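Local coordinates for ethyl tert-butyl ether degradation EthD protein (Ralstonia eutropha JMP134, PDB 3BF4) that is of unknown function, though its membership of the EthD family would be consistent with an oxidoreductase role, at residues 22-27 and 79-84; 28-33 and 109-114. The protein carries 3 engineered substitutions. One frame throughout, in Å; residues are numbered along the deposited sequence. Where two conformers were deposited one is given.

Interaction 1. Residues 22-27 and 79-84; sequences KVNVMY and MCAFIC. With EDO (1,2-ethanediol), chain C.
Val-23 pairs with Phe-82 and Val-25 with Cys-80 as the hydrogen-bonded positions of an antiparallel ladder, joining the two central strands of the ferredoxin-like sheet. The axes of segments 22-27 and 79-84 come within 4.5 Å, with their directions 163° apart. In the first pair the two bonds match, Val-23 N to Phe-82 O and Phe-82 N to Val-23 O both measuring 2.8 Å; in the second, Val-25 N to Cys-80 O, at 3.1 Å, is longer than Cys-80 N to Val-25 O, at 2.9 Å.

Helix 37-52 covers one face. Here Cys-80 SG, seated between its backbone N and carbonyl carbon (chi1 76°), comes within 3.7 Å of Val-25 CB, while the edge of the Phe-82 ring receives Val-25 CG2. Beyond Cys-80, an ethanediol, probably from the crystallisation liquor, places O1 in the plane of the Tyr-27 ring, 2.8 Å from Tyr-27 OH.

The tight spot is on the other face, which meets the second subunit: selenomethionines Met-26 and Met-79 cross obliquely, CE of Met-79 only 3.5 Å from CG of Met-26. This face becomes partly open to solvent at Lys-22, whose aliphatic chain still packs on Ala-81 CB and whose NZ forms a salt bridge with Glu-62 of the second subunit. A water donates to both Asn-24 OD1 and Cys-80 O, and Lys-22 NZ meets that same OD1 in the carbonyl plane, on a lone pair, at 2.6 Å.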
ATOM      1  N   LYS A  22       7.674  -5.424   0.867  1.00 51.71           N
ATOM      2  CA  LYS A  22       6.780  -4.741  -0.047  1.00 55.00           C
ATOM      3  C   LYS A  22       7.404  -3.369  -0.259  1.00 53.44           C
ATOM      4  O   LYS A  22       7.620  -2.651   0.718  1.00 54.19           O
ATOM      5  CB  LYS A  22       5.407  -4.637   0.623  1.00 55.23           C
ATOM      6  CG  LYS A  22       4.279  -4.034  -0.175  1.00 59.81           C
ATOM      7  CD  LYS A  22       2.939  -4.386   0.500  1.00 55.59           C
ATOM      8  CE  LYS A  22       1.754  -3.730  -0.182  1.00 60.04           C
ATOM      9  NZ  LYS A  22       1.722  -2.254   0.034  1.00 62.73           N
ATOM     10  N   VAL A  23       7.764  -3.042  -1.502  1.00 55.05           N
ATOM     11  CA  VAL A  23       8.320  -1.730  -1.842  1.00 54.87           C
ATOM     12  C   VAL A  23       7.142  -0.933  -2.424  1.00 56.25           C
ATOM     13  O   VAL A  23       6.612  -1.301  -3.458  1.00 56.73           O
ATOM     14  CB  VAL A  23       9.473  -1.815  -2.853  1.00 55.92           C
ATOM     15  CG1 VAL A  23      10.008  -0.409  -3.181  1.00 53.69           C
ATOM     16  CG2 VAL A  23      10.594  -2.712  -2.321  1.00 54.17           C
ATOM     17  N   ASN A  24       6.767   0.145  -1.747  1.00 54.99           N
ATOM     18  CA  ASN A  24       5.656   1.015  -2.106  1.00 54.67           C
ATOM     19  C   ASN A  24       6.150   2.287  -2.785  1.00 54.84           C
ATOM     20  O   ASN A  24       7.044   2.946  -2.250  1.00 53.01           O
ATOM     21  CB  ASN A  24       4.919   1.441  -0.825  1.00 55.32           C
ATOM     22  CG  ASN A  24       4.337   0.259  -0.058  1.00 59.69           C
ATOM     23  OD1 ASN A  24       3.508  -0.461  -0.582  1.00 63.10           O
ATOM     24  ND2 ASN A  24       4.757   0.079   1.193  1.00 64.28           N
ATOM     25  N   VAL A  25       5.609   2.607  -3.967  1.00 53.97           N
ATOM     26  CA  VAL A  25       5.898   3.882  -4.647  1.00 52.75           C
ATOM     27  C   VAL A  25       4.535   4.571  -4.684  1.00 52.88           C
ATOM     28  O   VAL A  25       3.566   4.004  -5.199  1.00 51.57           O
ATOM     29  CB  VAL A  25       6.485   3.710  -6.035  1.00 52.88           C
ATOM     30  CG1 VAL A  25       6.873   5.084  -6.613  1.00 50.66           C
ATOM     31  CG2 VAL A  25       7.693   2.780  -5.988  1.00 55.37           C
HETATM   32  N   MSE A  26       4.462   5.765  -4.103  1.00 52.56           N
HETATM   33  CA  MSE A  26       3.205   6.476  -3.889  1.00 53.52           C
HETATM   34  C   MSE A  26       3.321   7.918  -4.366  1.00 54.18           C
HETATM   35  O   MSE A  26       4.105   8.686  -3.813  1.00 54.31           O
HETATM   36  CB  MSE A  26       2.874   6.393  -2.402  1.00 52.37           C
HETATM   37  CG  MSE A  26       2.870   4.951  -1.893  1.00 57.51           C
HETATM   38 SE   MSE A  26       2.737   4.751   0.011  0.75 56.07          SE
HETATM   39  CE  MSE A  26       4.372   5.668   0.558  1.00 58.18           C
ATOM     40  N   TYR A  27       2.546   8.267  -5.397  1.00 53.66           N
ATOM     41  CA  TYR A  27       2.600   9.587  -6.034  1.00 53.65           C
ATOM     42  C   TYR A  27       1.518  10.463  -5.439  1.00 54.27           C
ATOM     43  O   TYR A  27       0.349  10.200  -5.708  1.00 54.03           O
ATOM     44  CB  TYR A  27       2.405   9.457  -7.550  1.00 53.22           C
ATOM     45  CG  TYR A  27       3.511   8.696  -8.233  1.00 53.27           C
ATOM     46  CD1 TYR A  27       4.581   9.372  -8.837  1.00 56.15           C
ATOM     47  CD2 TYR A  27       3.508   7.294  -8.269  1.00 53.70           C
ATOM     48  CE1 TYR A  27       5.617   8.669  -9.476  1.00 56.49           C
ATOM     49  CE2 TYR A  27       4.531   6.585  -8.894  1.00 51.01           C
ATOM     50  CZ  TYR A  27       5.588   7.274  -9.493  1.00 56.91           C
ATOM     51  OH  TYR A  27       6.596   6.577 -10.114  1.00 60.04           O
HETATM   52  N   MSE A  79      -0.403   4.573  -7.030  1.00 51.97           N
HETATM   53  CA  MSE A  79       0.469   3.820  -6.142  1.00 54.29           C
HETATM   54  C   MSE A  79       0.770   2.484  -6.783  1.00 53.05           C
HETATM   55  O   MSE A  79      -0.020   1.992  -7.573  1.00 52.33           O
HETATM   56  CB  MSE A  79      -0.190   3.547  -4.783  1.00 52.62           C
HETATM   57  CG  MSE A  79      -0.656   4.760  -4.030  1.00 58.62           C
HETATM   58 SE   MSE A  79      -1.600   4.257  -2.396  0.75 62.96          SE
HETATM   59  CE  MSE A  79      -0.188   3.354  -1.422  1.00 72.67           C
ATOM     60  N   CYS A  80       1.945   1.940  -6.492  1.00 54.43           N
ATOM     61  CA  CYS A  80       2.295   0.570  -6.889  1.00 55.08           C
ATOM     62  C   CYS A  80       3.011  -0.083  -5.729  1.00 53.84           C
ATOM     63  O   CYS A  80       3.409   0.590  -4.773  1.00 53.24           O
ATOM     64  CB  CYS A  80       3.193   0.504  -8.126  1.00 54.91           C
ATOM     65  SG  CYS A  80       4.922   0.923  -7.838  1.00 57.55           S
ATOM     66  N   ALA A  81       3.168  -1.396  -5.835  1.00 54.01           N
ATOM     67  CA  ALA A  81       3.937  -2.151  -4.867  1.00 53.73           C
ATOM     68  C   ALA A  81       4.681  -3.288  -5.540  1.00 53.75           C
ATOM     69  O   ALA A  81       4.126  -3.940  -6.399  1.00 50.30           O
ATOM     70  CB  ALA A  81       3.055  -2.671  -3.743  1.00 52.15           C
ATOM     71  N   PHE A  82       5.947  -3.478  -5.154  1.00 53.91           N
ATOM     72  CA  PHE A  82       6.776  -4.585  -5.603  1.00 53.72           C
ATOM     73  C   PHE A  82       6.949  -5.502  -4.390  1.00 52.65           C
ATOM     74  O   PHE A  82       7.496  -5.081  -3.367  1.00 50.94           O
ATOM     75  CB  PHE A  82       8.135  -4.088  -6.104  1.00 54.04           C
ATOM     76  CG  PHE A  82       8.027  -3.083  -7.201  1.00 56.89           C
ATOM     77  CD1 PHE A  82       7.796  -3.494  -8.518  1.00 58.85           C
ATOM     78  CD2 PHE A  82       8.128  -1.721  -6.929  1.00 57.69           C
ATOM     79  CE1 PHE A  82       7.669  -2.549  -9.561  1.00 58.67           C
ATOM     80  CE2 PHE A  82       8.013  -0.777  -7.958  1.00 58.00           C
ATOM     81  CZ  PHE A  82       7.784  -1.187  -9.274  1.00 57.72           C
ATOM     82  N   ILE A  83       6.442  -6.726  -4.506  1.00 52.11           N
ATOM     83  CA  ILE A  83       6.541  -7.750  -3.472  1.00 53.01           C
ATOM     84  C   ILE A  83       7.823  -8.511  -3.814  1.00 53.39           C
ATOM     85  O   ILE A  83       7.947  -9.061  -4.926  1.00 50.52           O
ATOM     86  CB  ILE A  83       5.267  -8.646  -3.419  1.00 53.57           C
ATOM     87  CG1 ILE A  83       4.106  -7.855  -2.793  1.00 56.58           C
ATOM     88  CG2 ILE A  83       5.496  -9.936  -2.600  1.00 50.99           C
ATOM     89  CD1 ILE A  83       3.648  -6.635  -3.594  1.00 57.87           C
ATOM     90  N   CYS A  84       8.779  -8.486  -2.877  1.00 52.47           N
ATOM     91  CA  CYS A  84      10.113  -9.067  -3.049  1.00 53.28           C
ATOM     92  C   CYS A  84      10.480  -9.947  -1.867  1.00 54.27           C
ATOM     93  O   CYS A  84      10.213  -9.588  -0.714  1.00 54.71           O
ATOM     94  CB  CYS A  84      11.137  -7.929  -3.145  1.00 53.59           C
ATOM     95  SG  CYS A  84      10.761  -6.727  -4.475  1.00 55.35           S
TER
HETATM   96  C1  EDO C 109       7.244   2.742 -10.079  1.00 52.25           C
HETATM   97  O1  EDO C 109       6.420   3.802  -9.554  1.00 48.24           O
HETATM   98  C2  EDO C 109       8.737   3.084 -10.073  1.00 47.90           C
HETATM   99  O2  EDO C 109       8.950   4.497 -10.159  1.00 50.81           O
HETATM  100  O   HOH W   1       1.716   1.099  -2.545  1.00 48.38           O

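Interaction 2. Residues 28-33 and 109-114; sequences PYTEGA and TDIAPV
Ile-111 lays two methyl groups against a single carbonyl oxygen: its CD1 lies 3.3 Å and its CG2 3.5 Å from Pro-28 O. No hydrogen bond crosses between 28-33 and 109-114, so the contact rests on van der Waals packing, most of it on the 109-114 side made by this one buried side chain. Pro-28 and Ile-111 lie alongside each other with their side chains running in opposing senses. Pro-28 CD touches Ile-111 CG2 at 3.6 Å and also meets the carbonyl oxygen of Ala-112, while Pro-28 CG reaches Val-114 CG2 more loosely.

The torsions of Ile-111 explain its reach. CG2 stands opposite the backbone N and meets the proline, whereas the CG1 arm, extended through chi2 at 180°, carries CD1 onward to Ala-33 CB, 4.1 Å away. Ala-33 ends a type II beta turn that begins at Thr-30, closed by Ala-33 N to Thr-30 O at 3.0 Å, with Gly-32 in its third position at a positive phi of 86°. Thr-30 OG1 gives a weak bond back to Pro-28 O.

Across from this turn, Thr-109 OG1 accepts from Ile-111 N at 3.0 Å in an ST turn, which fixes the backbone just ahead of the isoleucine; the same hydroxyl bonds Arg-34 O. With its centre about 14 Å from the centre of the chain and several touching residues exposed, the contact lies near the surface, between the loop running from strand 21-28 to helix 37-52 and the one running from helix 87-103 into strand 114-120.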
ATOM      1  N   PRO A  28       1.890  11.489  -4.628  1.00 54.16           N
ATOM      2  CA  PRO A  28       0.889  12.363  -4.024  1.00 55.48           C
ATOM      3  C   PRO A  28       0.019  13.085  -5.060  1.00 56.10           C
ATOM      4  O   PRO A  28       0.535  13.514  -6.108  1.00 56.33           O
ATOM      5  CB  PRO A  28       1.727  13.397  -3.259  1.00 55.19           C
ATOM      6  CG  PRO A  28       3.022  12.783  -3.066  1.00 54.42           C
ATOM      7  CD  PRO A  28       3.252  11.923  -4.242  1.00 54.06           C
ATOM      8  N   TYR A  29      -1.279  13.168  -4.770  1.00 57.81           N
ATOM      9  CA  TYR A  29      -2.235  13.862  -5.627  1.00 60.07           C
ATOM     10  C   TYR A  29      -1.959  15.354  -5.502  1.00 61.48           C
ATOM     11  O   TYR A  29      -1.900  15.873  -4.388  1.00 61.67           O
ATOM     12  CB  TYR A  29      -3.684  13.565  -5.202  1.00 61.69           C
ATOM     13  CG  TYR A  29      -4.770  14.273  -6.012  1.00 59.82           C
ATOM     14  CD1 TYR A  29      -5.368  13.660  -7.125  1.00 65.86           C
ATOM     15  CD2 TYR A  29      -5.212  15.554  -5.657  1.00 61.98           C
ATOM     16  CE1 TYR A  29      -6.378  14.316  -7.877  1.00 65.07           C
ATOM     17  CE2 TYR A  29      -6.217  16.218  -6.395  1.00 64.61           C
ATOM     18  CZ  TYR A  29      -6.792  15.595  -7.503  1.00 66.33           C
ATOM     19  OH  TYR A  29      -7.779  16.256  -8.219  1.00 68.18           O
ATOM     20  N   THR A  30      -1.775  16.013  -6.640  1.00 63.88           N
ATOM     21  CA  THR A  30      -1.548  17.461  -6.710  1.00 67.08           C
ATOM     22  C   THR A  30      -2.527  17.996  -7.774  1.00 67.38           C
ATOM     23  O   THR A  30      -2.437  17.597  -8.945  1.00 65.91           O
ATOM     24  CB  THR A  30      -0.075  17.787  -7.079  1.00 67.58           C
ATOM     25  OG1 THR A  30       0.826  16.914  -6.366  1.00 71.06           O
ATOM     26  CG2 THR A  30       0.238  19.244  -6.768  1.00 71.05           C
ATOM     27  N   GLU A  31      -3.479  18.841  -7.346  1.00 68.96           N
ATOM     28  CA  GLU A  31      -4.536  19.418  -8.216  1.00 68.80           C
ATOM     29  C   GLU A  31      -3.998  19.977  -9.541  1.00 68.53           C
ATOM     30  O   GLU A  31      -3.186  20.908  -9.537  1.00 68.44           O
ATOM     31  CB  GLU A  31      -5.308  20.526  -7.474  1.00 69.80           C
ATOM     32  N   GLY A  32      -4.410  19.363 -10.654  1.00 67.72           N
ATOM     33  CA  GLY A  32      -3.975  19.772 -11.998  1.00 67.09           C
ATOM     34  C   GLY A  32      -2.674  19.190 -12.537  1.00 66.63           C
ATOM     35  O   GLY A  32      -2.431  19.293 -13.744  1.00 65.62           O
ATOM     36  N   ALA A  33      -1.847  18.584 -11.672  1.00 66.04           N
ATOM     37  CA  ALA A  33      -0.554  17.996 -12.077  1.00 64.74           C
ATOM     38  C   ALA A  33      -0.735  16.800 -13.004  1.00 62.83           C
ATOM     39  O   ALA A  33      -1.732  16.089 -12.927  1.00 63.52           O
ATOM     40  CB  ALA A  33       0.273  17.586 -10.858  1.00 64.48           C
ATOM     41  N   THR A 109       4.903  11.616 -15.586  1.00 52.74           N
ATOM     42  CA  THR A 109       4.560  12.538 -14.507  1.00 52.52           C
ATOM     43  C   THR A 109       5.706  13.445 -14.046  1.00 53.01           C
ATOM     44  O   THR A 109       6.888  13.111 -14.222  1.00 53.51           O
ATOM     45  CB  THR A 109       4.076  11.753 -13.233  1.00 54.39           C
ATOM     46  OG1 THR A 109       3.516  12.658 -12.269  1.00 51.05           O
ATOM     47  CG2 THR A 109       5.233  10.945 -12.559  1.00 49.31           C
ATOM     48  N   ASP A 110       5.358  14.599 -13.472  0.50 53.23           N
ATOM     49  CA  ASP A 110       6.324  15.506 -12.815  0.50 53.27           C
ATOM     50  C   ASP A 110       6.195  15.421 -11.279  0.50 53.95           C
ATOM     51  O   ASP A 110       6.846  16.186 -10.561  0.50 54.87           O
ATOM     52  CB  ASP A 110       6.161  16.961 -13.303  0.50 53.73           C
ATOM     53  CG  ASP A 110       6.736  17.200 -14.699  0.50 54.08           C
ATOM     54  OD1 ASP A 110       7.779  16.606 -15.064  0.50 53.66           O
ATOM     55  OD2 ASP A 110       6.150  18.022 -15.433  0.50 54.55           O
ATOM     56  N   ILE A 111       5.410  14.462 -10.777  1.00 53.85           N
ATOM     57  CA  ILE A 111       5.213  14.263  -9.336  1.00 53.90           C
ATOM     58  C   ILE A 111       6.356  13.393  -8.789  1.00 53.42           C
ATOM     59  O   ILE A 111       6.611  12.311  -9.318  1.00 53.88           O
ATOM     60  CB  ILE A 111       3.834  13.586  -9.033  1.00 54.76           C
ATOM     61  CG1 ILE A 111       2.676  14.456  -9.576  1.00 52.48           C
ATOM     62  CG2 ILE A 111       3.680  13.333  -7.527  1.00 50.94           C
ATOM     63  CD1 ILE A 111       1.273  13.903  -9.329  1.00 51.52           C
ATOM     64  N   ALA A 112       7.032  13.888  -7.748  1.00 53.37           N
ATOM     65  CA  ALA A 112       8.096  13.148  -7.057  1.00 54.75           C
ATOM     66  C   ALA A 112       7.381  12.154  -6.115  1.00 55.69           C
ATOM     67  O   ALA A 112       6.612  12.588  -5.242  1.00 55.61           O
ATOM     68  CB  ALA A 112       9.004  14.094  -6.254  1.00 51.86           C
ATOM     69  N   PRO A 113       7.601  10.838  -6.303  1.00 56.72           N
ATOM     70  CA  PRO A 113       6.938   9.873  -5.434  1.00 57.71           C
ATOM     71  C   PRO A 113       7.583   9.725  -4.059  1.00 59.09           C
ATOM     72  O   PRO A 113       8.748  10.102  -3.851  1.00 59.34           O
ATOM     73  CB  PRO A 113       7.078   8.556  -6.205  1.00 57.95           C
ATOM     74  CG  PRO A 113       8.297   8.722  -6.988  1.00 60.09           C
ATOM     75  CD  PRO A 113       8.450  10.167  -7.305  1.00 57.17           C
ATOM     76  N   VAL A 114       6.785   9.208  -3.130  1.00 59.52           N
ATOM     77  CA  VAL A 114       7.226   8.829  -1.792  1.00 57.90           C
ATOM     78  C   VAL A 114       7.484   7.316  -1.923  1.00 56.41           C
ATOM     79  O   VAL A 114       6.645   6.587  -2.461  1.00 55.03           O
ATOM     80  CB  VAL A 114       6.169   9.142  -0.729  1.00 58.69           C
ATOM     81  CG1 VAL A 114       6.633   8.699   0.663  1.00 58.69           C
ATOM     82  CG2 VAL A 114       5.839  10.638  -0.732  1.00 57.83           C
TER

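Overall arrangement
From the N terminus, the chain runs through 22-27 and directly into 28-33, so the first halves of both interactions are consecutive. It then passes through helix 37-52 and strand 58-66 before 79-84 closes interaction 1 across 51 residues. Helix 87-103 follows, and 109-114 closes interaction 2 after 75. The two closures cross rather than nest, since their segments alternate. Interaction 1 joins the central strands near the middle of the chain, whereas interaction 2 joins two loops at one end of the sheet, after strand 21-28 and before strand 114-120; their centres are 16 Å apart. They touch: Val-114 N lies 2.8 Å from Met-26 O, a probable hydrogen bond starting the pairing of those strands.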